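PDB 4AD0: endo-alpha-mannosidase, which probably hydrolyses internal alpha-mannosidic linkages of glycans as a family 99 glycoside hydrolase with a beta/alpha barrel. Local coordinates for residues S44-W49 / G118-T123; R159-V164 / A201-L206. One frame throughout, in Å; residues are numbered along the deposited sequence.

Contact 1: S44-W49 / G118-T123; sequences SFYYNW and GVLSVT
Ser44 and Tyr46 grip the neighbouring strand through both their N-H and C=O groups, the pattern of parallel strands. Ser121 N meets Ser44 O at 2.7 Å, and Thr123 N lies almost in line with the C=O bond of Tyr46 (179°); these two bonds and those from Ser44 N to Val119 O and Tyr46 N to Ser121 O join the first two strands of the beta/alpha barrel. Packing is tight around the Tyr46 ring. With its CG anti to the backbone N (chi1 -177°), the ring lies beside Leu120, Tyr46 CD2 to Leu120 CD2 3.6 Å, and takes Val122 CG2 at its edge; helices 102-115 and 133-145 cover these apolar groups. Phe45 points into the barrel, where small Ser121 lets Phe45 CD1 come to 3.8 Å from Ser121 CB. Replacing Phe45 by an alanine is likely to open a gap beside Ser121 and take from His152, Phe191 and Tyr248 a ring they pack against. Buried Thr123 sets its CB 3.6 Å from Tyr47 CD2. The looser, wetter side is at partly exposed Asn48: its amide carbon rests on Val122 CG2, and ND2 bonds Ser134 OG and a water that donates to Thr123 O. Tyr47 OH bonds Tyr248 and a bound crystallisation molecule, and Thr123 OG1 bonds Glu154, so backbone bonding and apolar packing give way, beyond strand 42-46, to polar groups near a probable sugar-binding pocket.

Contact 2: R159-V164 / A201-L206; sequences RSPQTV and AEWAKL
Pro161, in the first turn of helix 161-175, faces helix 200-207 with no hydrogen bond between the two segments; the closest CA atoms, those of Pro161 and Trp203, are 5.8 Å apart. Its ring rests against the other backbone, with Pro161 CG 3.4 Å from Glu202 O. Proline suits this place because in the first turn no preceding carbonyl needs its N-H, so the missing one costs no bond, and the ring holds phi near the helical value. Val164, one turn on, forks its two methyls between two partners. CG1, anti to the backbone N (chi1 161°), presses on Leu206 CD2 at 3.4 Å, tighter than an ordinary van der Waals contact; CG2 meets the Trp203 indole edge-on, in the ring plane, 3.8 Å from CZ3. The start of the helix is fixed by a capping box: Thr163 N donates to Ser160 OG at 2.8 Å, nearly straight at 171°, and Ser160 N returns a bond to Thr163 OG1. Both helices follow strands of the beta/alpha barrel, so the contact joins neighbouring segments of its outer layer. Leu206 also lays CD2 3.6 Å from Pro161 O, its branched end filling the angle between Pro161 and Val164. Trp203 spends its polar edge elsewhere, NE1 bonding Ser195 O, which leaves the benzo part of the indole for apolar contact. Within helix 200-207, Lys205 NZ forms a salt bridge with Glu202 OE1 at 2.8 Å.

Overall arrangement
From the N terminus the chain enters the barrel through strand 42-46, and contact 1 closes the first long loop when strand 117-124 returns beside it, after a partly unmodelled excursion and helix 102-115. The chain then runs through helix 133-145 and strand 148-153 to helix 161-175. Contact 2 closes a second, shorter loop by way of strand 189-192, when helix 200-207 packs against the start of 161-175. The loops are in series, neither nested nor crossed. Contact 1 lies near the centre of the molecule, within the barrel wall, and contact 2 on the periphery; their centres are about 23 Å apart and they do not touch.

Contact 1: S44-W49 / G118-T123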
loop_
_atom_site.group_PDB
_atom_site.type_symbol
_atom_site.label_atom_id
_atom_site.label_comp_id
_atom_site.label_asym_id
_atom_site.label_seq_id
_atom_site.Cartn_x
_atom_site.Cartn_y
_atom_site.Cartn_z
ATOM N N SER A 44 2.538 4.597 0.663
ATOM C CA SER A 44 3.087 3.230 0.681
ATOM C C SER A 44 2.113 2.210 1.293
ATOM O O SER A 44 1.351 2.528 2.207
ATOM C CB SER A 44 4.432 3.175 1.415
ATOM O OG SER A 44 4.251 3.290 2.826
ATOM N N PHE A 45 2.146 0.986 0.776
ATOM C CA PHE A 45 1.452 -0.128 1.389
ATOM C C PHE A 45 2.389 -0.725 2.416
ATOM O O PHE A 45 3.515 -1.118 2.074
ATOM C CB PHE A 45 1.038 -1.149 0.318
ATOM C CG PHE A 45 -0.042 -0.635 -0.606
ATOM C CD1 PHE A 45 -1.243 -0.170 -0.092
ATOM C CD2 PHE A 45 0.165 -0.582 -1.991
ATOM C CE1 PHE A 45 -2.233 0.326 -0.932
ATOM C CE2 PHE A 45 -0.832 -0.095 -2.843
ATOM C CZ PHE A 45 -2.031 0.355 -2.307
ATOM N N TYR A 46 1.910 -0.752 3.665
ATOM C CA TYR A 46 2.689 -1.121 4.850
ATOM C C TYR A 46 2.080 -2.366 5.519
ATOM O O TYR A 46 0.858 -2.467 5.712
ATOM C CB TYR A 46 2.701 0.041 5.875
ATOM C CG TYR A 46 3.551 -0.219 7.116
ATOM C CD1 TYR A 46 3.026 -0.871 8.238
ATOM C CD2 TYR A 46 4.879 0.215 7.170
ATOM C CE1 TYR A 46 3.818 -1.108 9.372
ATOM C CE2 TYR A 46 5.669 -0.004 8.286
ATOM C CZ TYR A 46 5.140 -0.671 9.370
ATOM O OH TYR A 46 5.944 -0.867 10.446
ATOM N N TYR A 47 2.949 -3.297 5.895
ATOM C CA TYR A 47 2.527 -4.523 6.560
ATOM C C TYR A 47 3.065 -4.561 7.982
ATOM O O TYR A 47 4.207 -4.188 8.240
ATOM C CB TYR A 47 2.905 -5.724 5.683
ATOM C CG TYR A 47 2.235 -5.540 4.315
ATOM C CD1 TYR A 47 2.794 -4.697 3.339
ATOM C CD2 TYR A 47 0.999 -6.125 4.041
ATOM C CE1 TYR A 47 2.138 -4.476 2.099
ATOM C CE2 TYR A 47 0.353 -5.927 2.821
ATOM C CZ TYR A 47 0.916 -5.106 1.864
ATOM O OH TYR A 47 0.244 -4.932 0.668
ATOM N N ASN A 48 2.197 -4.944 8.916
ATOM C CA ASN A 48 2.492 -4.861 10.329
ATOM C C ASN A 48 2.241 -6.216 10.961
ATOM O O ASN A 48 1.939 -6.312 12.143
ATOM C CB ASN A 48 1.610 -3.799 11.003
ATOM C CG ASN A 48 0.132 -4.162 10.957
ATOM O OD1 ASN A 48 -0.280 -4.916 10.092
ATOM N ND2 ASN A 48 -0.661 -3.621 11.871
ATOM N N TRP A 49 2.382 -7.270 10.167
ATOM C CA TRP A 49 2.039 -8.626 10.622
ATOM C C TRP A 49 3.278 -9.439 11.025
ATOM O O TRP A 49 3.220 -10.672 11.204
ATOM C CB TRP A 49 1.233 -9.330 9.522
ATOM C CG TRP A 49 1.876 -9.275 8.147
ATOM C CD1 TRP A 49 3.207 -9.101 7.867
ATOM C CD2 TRP A 49 1.216 -9.395 6.875
ATOM N NE1 TRP A 49 3.412 -9.116 6.500
ATOM C CE2 TRP A 49 2.211 -9.292 5.871
ATOM C CE3 TRP A 49 -0.117 -9.578 6.487
ATOM C CZ2 TRP A 49 1.915 -9.370 4.499
ATOM C CZ3 TRP A 49 -0.404 -9.667 5.128
ATOM C CH2 TRP A 49 0.609 -9.573 4.153
ATOM N N GLY A 118 4.712 10.543 2.653
ATOM C CA GLY A 118 3.949 11.112 3.769
ATOM C C GLY A 118 2.803 10.251 4.284
ATOM O O GLY A 118 2.222 10.527 5.339
ATOM N N VAL A 119 2.457 9.215 3.535
ATOM C CA VAL A 119 1.319 8.404 3.904
ATOM C C VAL A 119 1.670 6.937 3.911
ATOM O O VAL A 119 2.338 6.439 2.998
ATOM C CB VAL A 119 0.080 8.704 3.031
ATOM C CG1 VAL A 119 -1.191 8.268 3.748
ATOM C CG2 VAL A 119 0.005 10.191 2.702
ATOM N N LEU A 120 1.263 6.262 4.979
ATOM C CA LEU A 120 1.376 4.802 5.063
ATOM C C LEU A 120 -0.058 4.242 5.009
ATOM O O LEU A 120 -0.967 4.835 5.567
ATOM C CB LEU A 120 2.078 4.362 6.345
ATOM C CG LEU A 120 3.576 4.522 6.605
ATOM C CD1 LEU A 120 3.974 5.988 6.890
ATOM C CD2 LEU A 120 3.978 3.671 7.822
ATOM N N SER A 121 -0.247 3.135 4.280
ATOM C CA SER A 121 -1.523 2.412 4.206
ATOM C C SER A 121 -1.305 1.049 4.837
ATOM O O SER A 121 -0.643 0.208 4.250
ATOM C CB SER A 121 -1.947 2.227 2.733
ATOM O OG SER A 121 -3.357 2.114 2.595
ATOM N N VAL A 122 -1.841 0.830 6.036
ATOM C CA VAL A 122 -1.519 -0.371 6.807
ATOM C C VAL A 122 -2.549 -1.495 6.602
ATOM O O VAL A 122 -3.746 -1.305 6.778
ATOM C CB VAL A 122 -1.262 -0.059 8.322
ATOM C CG1 VAL A 122 -2.536 0.400 9.053
ATOM C CG2 VAL A 122 -0.666 -1.268 9.043
ATOM N N THR A 123 -2.057 -2.659 6.191
ATOM C CA THR A 123 -2.869 -3.853 6.027
ATOM C C THR A 123 -3.778 -4.038 7.248
ATOM O O THR A 123 -3.347 -3.842 8.387
ATOM C CB THR A 123 -1.961 -5.097 5.733
ATOM O OG1 THR A 123 -2.722 -6.094 5.045
ATOM C CG2 THR A 123 -1.325 -5.690 7.012
HETATM O O HOH W 1 -3.526 -3.691 11.088
#

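Contact 2: R159-V164 / A201-L206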
loop_
_atom_site.group_PDB
_atom_site.type_symbol
_atom_site.label_atom_id
_atom_site.label_comp_id
_atom_site.label_asym_id
_atom_site.label_seq_id
_atom_site.Cartn_x
_atom_site.Cartn_y
_atom_site.Cartn_z
ATOM N N ARG A 159 -15.884 -10.797 4.947
ATOM C CA ARG A 159 -15.979 -9.368 4.575
ATOM C C ARG A 159 -17.190 -9.138 3.700
ATOM O O ARG A 159 -17.436 -9.868 2.725
ATOM C CB ARG A 159 -14.715 -8.847 3.879
ATOM C CG ARG A 159 -14.770 -7.327 3.583
ATOM C CD ARG A 159 -13.514 -6.821 2.918
ATOM N NE ARG A 159 -13.358 -7.410 1.588
ATOM C CZ ARG A 159 -12.385 -7.127 0.734
ATOM N NH1 ARG A 159 -11.432 -6.240 1.056
ATOM N NH2 ARG A 159 -12.366 -7.732 -0.454
ATOM N N SER A 160 -17.951 -8.121 4.072
ATOM C CA SER A 160 -19.192 -7.771 3.409
ATOM C C SER A 160 -19.331 -6.262 3.468
ATOM O O SER A 160 -18.719 -5.626 4.311
ATOM C CB SER A 160 -20.379 -8.419 4.151
ATOM O OG SER A 160 -20.684 -7.715 5.349
ATOM N N PRO A 161 -20.124 -5.672 2.563
ATOM C CA PRO A 161 -20.410 -4.249 2.698
ATOM C C PRO A 161 -20.911 -3.870 4.125
ATOM O O PRO A 161 -20.658 -2.755 4.584
ATOM C CB PRO A 161 -21.494 -4.023 1.645
ATOM C CG PRO A 161 -21.236 -5.057 0.616
ATOM C CD PRO A 161 -20.814 -6.268 1.405
ATOM N N GLN A 162 -21.584 -4.789 4.826
ATOM C CA GLN A 162 -21.995 -4.515 6.209
ATOM C C GLN A 162 -20.822 -4.593 7.191
ATOM O O GLN A 162 -20.667 -3.705 8.021
ATOM C CB GLN A 162 -23.193 -5.376 6.659
ATOM C CG GLN A 162 -23.586 -5.232 8.158
ATOM C CD GLN A 162 -23.766 -3.780 8.613
ATOM O OE1 GLN A 162 -24.723 -3.109 8.235
ATOM N NE2 GLN A 162 -22.824 -3.289 9.428
ATOM N N THR A 163 -19.999 -5.637 7.093
ATOM C CA THR A 163 -18.835 -5.753 7.982
ATOM C C THR A 163 -17.693 -4.827 7.561
ATOM O O THR A 163 -16.825 -4.515 8.363
ATOM C CB THR A 163 -18.303 -7.208 8.118
ATOM O OG1 THR A 163 -17.598 -7.578 6.930
ATOM C CG2 THR A 163 -19.448 -8.201 8.378
ATOM N N VAL A 164 -17.694 -4.387 6.303
ATOM C CA VAL A 164 -16.813 -3.278 5.898
ATOM C C VAL A 164 -17.213 -1.982 6.582
ATOM O O VAL A 164 -16.336 -1.185 6.960
ATOM C CB VAL A 164 -16.775 -3.043 4.370
ATOM C CG1 VAL A 164 -16.254 -1.624 4.068
ATOM C CG2 VAL A 164 -15.889 -4.062 3.707
ATOM N N ALA A 201 -23.056 -3.577 -7.294
ATOM C CA ALA A 201 -24.387 -3.196 -6.838
ATOM C C ALA A 201 -24.523 -3.292 -5.313
ATOM O O ALA A 201 -25.251 -2.501 -4.705
ATOM C CB ALA A 201 -25.489 -4.029 -7.546
ATOM N N GLU A 202 -23.807 -4.235 -4.697
ATOM C CA GLU A 202 -23.894 -4.426 -3.236
ATOM C C GLU A 202 -22.989 -3.452 -2.480
ATOM O O GLU A 202 -23.274 -3.087 -1.350
ATOM C CB GLU A 202 -23.589 -5.870 -2.849
ATOM C CG GLU A 202 -24.536 -6.940 -3.468
ATOM C CD GLU A 202 -25.920 -6.950 -2.845
ATOM O OE1 GLU A 202 -26.023 -6.947 -1.597
ATOM O OE2 GLU A 202 -26.907 -6.948 -3.615
ATOM N N TRP A 203 -21.902 -3.016 -3.110
ATOM C CA TRP A 203 -21.102 -1.921 -2.557
ATOM C C TRP A 203 -21.935 -0.624 -2.507
ATOM O O TRP A 203 -21.764 0.204 -1.607
ATOM C CB TRP A 203 -19.856 -1.666 -3.407
ATOM C CG TRP A 203 -18.656 -2.602 -3.253
ATOM C CD1 TRP A 203 -18.004 -3.258 -4.262
ATOM C CD2 TRP A 203 -17.947 -2.927 -2.042
ATOM N NE1 TRP A 203 -16.946 -3.972 -3.756
ATOM C CE2 TRP A 203 -16.896 -3.792 -2.393
ATOM C CE3 TRP A 203 -18.106 -2.570 -0.695
ATOM C CZ2 TRP A 203 -16.006 -4.312 -1.449
ATOM C CZ3 TRP A 203 -17.229 -3.087 0.237
ATOM C CH2 TRP A 203 -16.181 -3.943 -0.146
ATOM N N ALA A 204 -22.840 -0.449 -3.482
ATOM C CA ALA A 204 -23.577 0.817 -3.635
ATOM C C ALA A 204 -24.486 1.055 -2.443
ATOM O O ALA A 204 -24.910 2.177 -2.180
ATOM C CB ALA A 204 -24.371 0.843 -4.943
ATOM N N LYS A 205 -24.757 -0.016 -1.708
ATOM C CA LYS A 205 -25.506 0.077 -0.481
ATOM C C LYS A 205 -24.651 0.686 0.617
ATOM O O LYS A 205 -25.181 1.177 1.605
ATOM C CB LYS A 205 -26.003 -1.303 -0.059
ATOM C CG LYS A 205 -26.657 -2.093 -1.195
ATOM C CD LYS A 205 -27.129 -3.437 -0.676
ATOM C CE LYS A 205 -28.061 -4.124 -1.643
ATOM N NZ LYS A 205 -28.346 -5.471 -1.077
ATOM N N LEU A 206 -23.334 0.654 0.447
ATOM C CA LEU A 206 -22.430 1.355 1.365
ATOM C C LEU A 206 -22.001 2.730 0.829
ATOM O O LEU A 206 -21.927 3.710 1.591
ATOM C CB LEU A 206 -21.198 0.495 1.708
ATOM C CG LEU A 206 -20.158 0.984 2.743
ATOM C CD1 LEU A 206 -20.794 1.316 4.096
ATOM C CD2 LEU A 206 -19.045 -0.011 2.923
#